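Local coordinates for protein myosin-17 (PDB 7KFL) that probably recruits cargo to a plant class XI myosin motor, of which this globular tail is the cargo-binding domain, at residues A[171-182]-A[243-254]. Residues are numbered along the deposited sequence; the frame is centred on the assembly and turned at random.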
loop_
_atom_site.group_PDB
_atom_site.type_symbol
_atom_site.label_atom_id
_atom_site.label_comp_id
_atom_site.label_asym_id
_atom_site.label_seq_id
_atom_site.Cartn_x
_atom_site.Cartn_y
_atom_site.Cartn_z
ATOM N N ARG A 171 -3.399 -2.994 -3.691
ATOM C CA ARG A 171 -2.959 -1.579 -3.554
ATOM C C ARG A 171 -3.401 -0.774 -4.783
ATOM O O ARG A 171 -3.996 0.299 -4.598
ATOM C CB ARG A 171 -1.439 -1.510 -3.373
ATOM C CG ARG A 171 -0.863 -0.100 -3.385
ATOM C CD ARG A 171 0.635 -0.118 -3.608
ATOM N NE ARG A 171 0.975 -0.586 -4.946
ATOM C CZ ARG A 171 2.193 -0.929 -5.351
ATOM N NH1 ARG A 171 3.223 -0.862 -4.522
ATOM N NH2 ARG A 171 2.376 -1.343 -6.592
ATOM N N ASP A 172 -3.109 -1.269 -5.987
ATOM C CA ASP A 172 -3.387 -0.558 -7.266
ATOM C C ASP A 172 -4.909 -0.479 -7.480
ATOM O O ASP A 172 -5.372 0.580 -7.937
ATOM C CB ASP A 172 -2.608 -1.190 -8.428
ATOM C CG ASP A 172 -1.100 -0.943 -8.385
ATOM O OD1 ASP A 172 -0.645 -0.158 -7.518
ATOM O OD2 ASP A 172 -0.383 -1.539 -9.216
ATOM N N ASN A 173 -5.663 -1.529 -7.129
ATOM C CA ASN A 173 -7.154 -1.546 -7.194
ATOM C C ASN A 173 -7.730 -0.425 -6.316
ATOM O O ASN A 173 -8.684 0.246 -6.767
ATOM C CB ASN A 173 -7.751 -2.889 -6.761
ATOM C CG ASN A 173 -7.696 -3.958 -7.831
ATOM O OD1 ASN A 173 -7.219 -3.722 -8.939
ATOM N ND2 ASN A 173 -8.178 -5.147 -7.505
ATOM N N LEU A 174 -7.183 -0.247 -5.109
ATOM C CA LEU A 174 -7.589 0.813 -4.147
ATOM C C LEU A 174 -7.225 2.191 -4.720
ATOM O O LEU A 174 -8.072 3.099 -4.621
ATOM C CB LEU A 174 -6.914 0.553 -2.795
ATOM C CG LEU A 174 -7.162 1.582 -1.692
ATOM C CD1 LEU A 174 -8.635 1.939 -1.572
ATOM C CD2 LEU A 174 -6.640 1.068 -0.360
ATOM N N LYS A 175 -6.027 2.329 -5.306
ATOM C CA LYS A 175 -5.553 3.566 -5.993
ATOM C C LYS A 175 -6.555 3.969 -7.084
ATOM O O LYS A 175 -6.894 5.161 -7.154
ATOM C CB LYS A 175 -4.163 3.376 -6.611
ATOM C CG LYS A 175 -2.990 3.466 -5.641
ATOM C CD LYS A 175 -1.635 3.591 -6.321
ATOM C CE LYS A 175 -0.471 3.494 -5.353
ATOM N NZ LYS A 175 0.840 3.643 -6.034
ATOM N N LYS A 176 -7.007 3.008 -7.895
ATOM C CA LYS A 176 -7.938 3.224 -9.038
ATOM C C LYS A 176 -9.312 3.672 -8.524
ATOM O O LYS A 176 -10.001 4.412 -9.257
ATOM C CB LYS A 176 -8.055 1.937 -9.862
ATOM C CG LYS A 176 -9.018 1.980 -11.041
ATOM C CD LYS A 176 -9.509 0.604 -11.449
ATOM C CE LYS A 176 -9.454 0.355 -12.942
ATOM N NZ LYS A 176 -9.478 -1.096 -13.253
ATOM N N GLU A 177 -9.704 3.230 -7.325
ATOM C CA GLU A 177 -11.041 3.504 -6.734
ATOM C C GLU A 177 -11.082 4.928 -6.160
ATOM O O GLU A 177 -12.125 5.590 -6.336
ATOM C CB GLU A 177 -11.378 2.467 -5.660
ATOM C CG GLU A 177 -12.858 2.412 -5.327
ATOM C CD GLU A 177 -13.246 1.328 -4.336
ATOM O OE1 GLU A 177 -13.029 0.136 -4.648
ATOM O OE2 GLU A 177 -13.751 1.682 -3.249
ATOM N N ILE A 178 -10.005 5.378 -5.503
ATOM C CA ILE A 178 -9.944 6.704 -4.811
ATOM C C ILE A 178 -9.335 7.762 -5.740
ATOM O O ILE A 178 -9.314 8.939 -5.330
ATOM C CB ILE A 178 -9.192 6.623 -3.464
ATOM C CG1 ILE A 178 -7.685 6.413 -3.637
ATOM C CG2 ILE A 178 -9.817 5.561 -2.568
ATOM C CD1 ILE A 178 -6.920 6.373 -2.334
ATOM N N SER A 179 -8.872 7.374 -6.936
ATOM C CA SER A 179 -8.284 8.297 -7.945
ATOM C C SER A 179 -9.350 9.281 -8.430
ATOM O O SER A 179 -9.113 10.487 -8.417
ATOM C CB SER A 179 -7.633 7.546 -9.090
ATOM O OG SER A 179 -6.867 8.421 -9.908
ATOM N N PRO A 180 -10.554 8.824 -8.856
ATOM C CA PRO A 180 -11.610 9.736 -9.302
ATOM C C PRO A 180 -12.138 10.664 -8.194
ATOM O O PRO A 180 -12.563 11.759 -8.516
ATOM C CB PRO A 180 -12.742 8.808 -9.778
ATOM C CG PRO A 180 -12.075 7.468 -9.988
ATOM C CD PRO A 180 -10.971 7.418 -8.954
ATOM N N LEU A 181 -12.099 10.212 -6.933
ATOM C CA LEU A 181 -12.578 10.984 -5.750
ATOM C C LEU A 181 -11.615 12.145 -5.478
ATOM O O LEU A 181 -12.097 13.268 -5.229
ATOM C CB LEU A 181 -12.680 10.060 -4.530
ATOM C CG LEU A 181 -13.577 8.833 -4.684
ATOM C CD1 LEU A 181 -13.577 8.010 -3.405
ATOM C CD2 LEU A 181 -14.998 9.227 -5.061
ATOM N N LEU A 182 -10.306 11.880 -5.523
ATOM C CA LEU A 182 -9.246 12.922 -5.452
ATOM C C LEU A 182 -9.385 13.835 -6.677
ATOM O O LEU A 182 -9.249 15.066 -6.520
ATOM C CB LEU A 182 -7.872 12.245 -5.390
ATOM C CG LEU A 182 -7.601 11.428 -4.126
ATOM C CD1 LEU A 182 -6.376 10.545 -4.299
ATOM C CD2 LEU A 182 -7.439 12.333 -2.915
ATOM N N PHE A 243 -1.541 0.760 3.108
ATOM C CA PHE A 243 -2.181 2.063 3.430
ATOM C C PHE A 243 -1.121 3.172 3.458
ATOM O O PHE A 243 -1.430 4.280 2.972
ATOM C CB PHE A 243 -3.008 1.955 4.714
ATOM C CG PHE A 243 -4.310 1.221 4.519
ATOM C CD1 PHE A 243 -5.295 1.746 3.693
ATOM C CD2 PHE A 243 -4.546 0.000 5.132
ATOM C CE1 PHE A 243 -6.488 1.071 3.491
ATOM C CE2 PHE A 243 -5.741 -0.672 4.931
ATOM C CZ PHE A 243 -6.710 -0.135 4.113
ATOM N N THR A 244 0.083 2.880 3.967
ATOM C CA THR A 244 1.245 3.813 3.960
ATOM C C THR A 244 1.577 4.185 2.509
ATOM O O THR A 244 1.778 5.380 2.245
ATOM C CB THR A 244 2.459 3.222 4.687
ATOM O OG1 THR A 244 2.068 2.902 6.023
ATOM C CG2 THR A 244 3.640 4.167 4.726
ATOM N N GLN A 245 1.609 3.200 1.608
ATOM C CA GLN A 245 1.878 3.402 0.156
ATOM C C GLN A 245 0.706 4.148 -0.499
ATOM O O GLN A 245 0.955 4.890 -1.466
ATOM C CB GLN A 245 2.146 2.063 -0.538
ATOM C CG GLN A 245 3.488 1.447 -0.166
ATOM C CD GLN A 245 3.997 0.468 -1.197
ATOM O OE1 GLN A 245 3.228 -0.236 -1.852
ATOM N NE2 GLN A 245 5.311 0.409 -1.346
ATOM N N ILE A 246 -0.520 3.963 -0.000
ATOM C CA ILE A 246 -1.754 4.604 -0.549
ATOM C C ILE A 246 -1.814 6.072 -0.103
ATOM O O ILE A 246 -2.215 6.916 -0.925
ATOM C CB ILE A 246 -3.011 3.812 -0.137
ATOM C CG1 ILE A 246 -3.098 2.481 -0.886
ATOM C CG2 ILE A 246 -4.274 4.641 -0.326
ATOM C CD1 ILE A 246 -3.564 2.608 -2.319
ATOM N N PHE A 247 -1.454 6.366 1.151
ATOM C CA PHE A 247 -1.418 7.748 1.698
ATOM C C PHE A 247 -0.297 8.530 1.000
ATOM O O PHE A 247 -0.482 9.740 0.747
ATOM C CB PHE A 247 -1.293 7.741 3.225
ATOM C CG PHE A 247 -2.619 7.753 3.946
ATOM C CD1 PHE A 247 -3.541 6.735 3.750
ATOM C CD2 PHE A 247 -2.951 8.783 4.814
ATOM C CE1 PHE A 247 -4.762 6.746 4.410
ATOM C CE2 PHE A 247 -4.171 8.792 5.474
ATOM C CZ PHE A 247 -5.075 7.774 5.270
ATOM N N SER A 248 0.812 7.855 0.684
ATOM C CA SER A 248 1.884 8.346 -0.224
ATOM C C SER A 248 1.252 8.867 -1.523
ATOM O O SER A 248 1.526 10.022 -1.891
ATOM C CB SER A 248 2.911 7.271 -0.493
ATOM O OG SER A 248 3.374 7.322 -1.834
ATOM N N PHE A 249 0.418 8.049 -2.171
ATOM C CA PHE A 249 -0.315 8.381 -3.423
ATOM C C PHE A 249 -1.197 9.619 -3.202
ATOM O O PHE A 249 -1.170 10.535 -4.048
ATOM C CB PHE A 249 -1.123 7.168 -3.895
ATOM C CG PHE A 249 -2.128 7.448 -4.982
ATOM C CD1 PHE A 249 -1.725 7.597 -6.300
ATOM C CD2 PHE A 249 -3.480 7.540 -4.689
ATOM C CE1 PHE A 249 -2.653 7.844 -7.301
ATOM C CE2 PHE A 249 -4.406 7.788 -5.692
ATOM C CZ PHE A 249 -3.991 7.938 -6.996
ATOM N N ILE A 250 -1.958 9.650 -2.105
ATOM C CA ILE A 250 -2.871 10.781 -1.753
ATOM C C ILE A 250 -2.032 12.053 -1.594
ATOM O O ILE A 250 -2.397 13.084 -2.195
ATOM C CB ILE A 250 -3.696 10.462 -0.488
ATOM C CG1 ILE A 250 -4.811 9.458 -0.795
ATOM C CG2 ILE A 250 -4.246 11.734 0.145
ATOM C CD1 ILE A 250 -5.420 8.816 0.430
ATOM N N ASN A 251 -0.952 11.970 -0.815
ATOM C CA ASN A 251 -0.019 13.094 -0.533
ATOM C C ASN A 251 0.472 13.700 -1.851
ATOM O O ASN A 251 0.530 14.936 -1.945
ATOM C CB ASN A 251 1.177 12.636 0.303
ATOM C CG ASN A 251 2.153 13.761 0.560
ATOM O OD1 ASN A 251 1.853 14.687 1.309
ATOM N ND2 ASN A 251 3.315 13.694 -0.068
ATOM N N VAL A 252 0.819 12.841 -2.814
ATOM C CA VAL A 252 1.379 13.208 -4.148
ATOM C C VAL A 252 0.306 13.948 -4.953
ATOM O O VAL A 252 0.596 15.052 -5.438
ATOM C CB VAL A 252 1.887 11.953 -4.885
ATOM C CG1 VAL A 252 2.113 12.195 -6.371
ATOM C CG2 VAL A 252 3.150 11.413 -4.235
ATOM N N GLN A 253 -0.883 13.356 -5.087
ATOM C CA GLN A 253 -1.994 13.879 -5.930
ATOM C C GLN A 253 -2.399 15.281 -5.456
ATOM O O GLN A 253 -2.576 16.163 -6.320
ATOM C CB GLN A 253 -3.182 12.915 -5.893
ATOM C CG GLN A 253 -2.914 11.597 -6.604
ATOM C CD GLN A 253 -2.628 11.802 -8.070
ATOM O OE1 GLN A 253 -3.349 12.511 -8.768
ATOM N NE2 GLN A 253 -1.562 11.184 -8.551
ATOM N N LEU A 254 -2.527 15.476 -4.140
ATOM C CA LEU A 254 -3.001 16.745 -3.527
ATOM C C LEU A 254 -1.892 17.799 -3.566
ATOM O O LEU A 254 -2.195 18.952 -3.933
ATOM C CB LEU A 254 -3.455 16.484 -2.087
ATOM C CG LEU A 254 -4.692 15.599 -1.935
ATOM C CD1 LEU A 254 -5.014 15.377 -0.463
ATOM C CD2 LEU A 254 -5.890 16.192 -2.662
#
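Ile246, Phe249 and Leu182 are the three knobs that lock helix 171-182 against helix 243-254. Ile246 drops into a hollow walled by Arg171, Leu174, Lys175 and Ile178. Its CD1 goes deepest, 3.3 Å from the backbone Arg171 O, with Lys175 CG close beside it at 3.5 Å. Its CG2 branch meets Ile178 CD1 at 3.7 Å. Phe249 fills the next hollow, among Lys175, Ile178, Ser179 and Leu182. With CG anti to the backbone N (chi1 168°), its ring extends across the interface. The aliphatic part of Lys175 lies over one ring face in a CH-pi contact, with CG 4.2 Å from the centroid. Gln253 CG backs the opposite face, so the ring is sandwiched. Ile178 CG1 and Ser179 OG come to its edge.

Leu182 returns the fit from the other helix. Its side chain plugs the gap between Phe249, Ile250, Gln253 and Leu254, with CD1 3.7 Å from Phe249 CE2. Ile218 of helix 205-231 also touches Leu182.

At the other end of the contact Leu174 CD2 packs against Phe243, and a polar pair lies on one flank. Arg171 NH1 donates to Gln245 OE1 at 2.7 Å, nearly straight (165°) and in the guanidinium plane. Arg171 NE binds Asp172 OD1 in a salt bridge, so the guanidinium is gripped from two residues. Gln245 NE2 is bonded to Ser383 O, which ties the C-terminal region to this corner.

The helices run roughly parallel; the segment axes come within 10.2 Å and cross at -33°. This is knobs-into-holes packing in the helical bundle of the myosin globular tail, joining helix 150-186 to helix 236-260, whose residues 243-254 lie in the DIL domain.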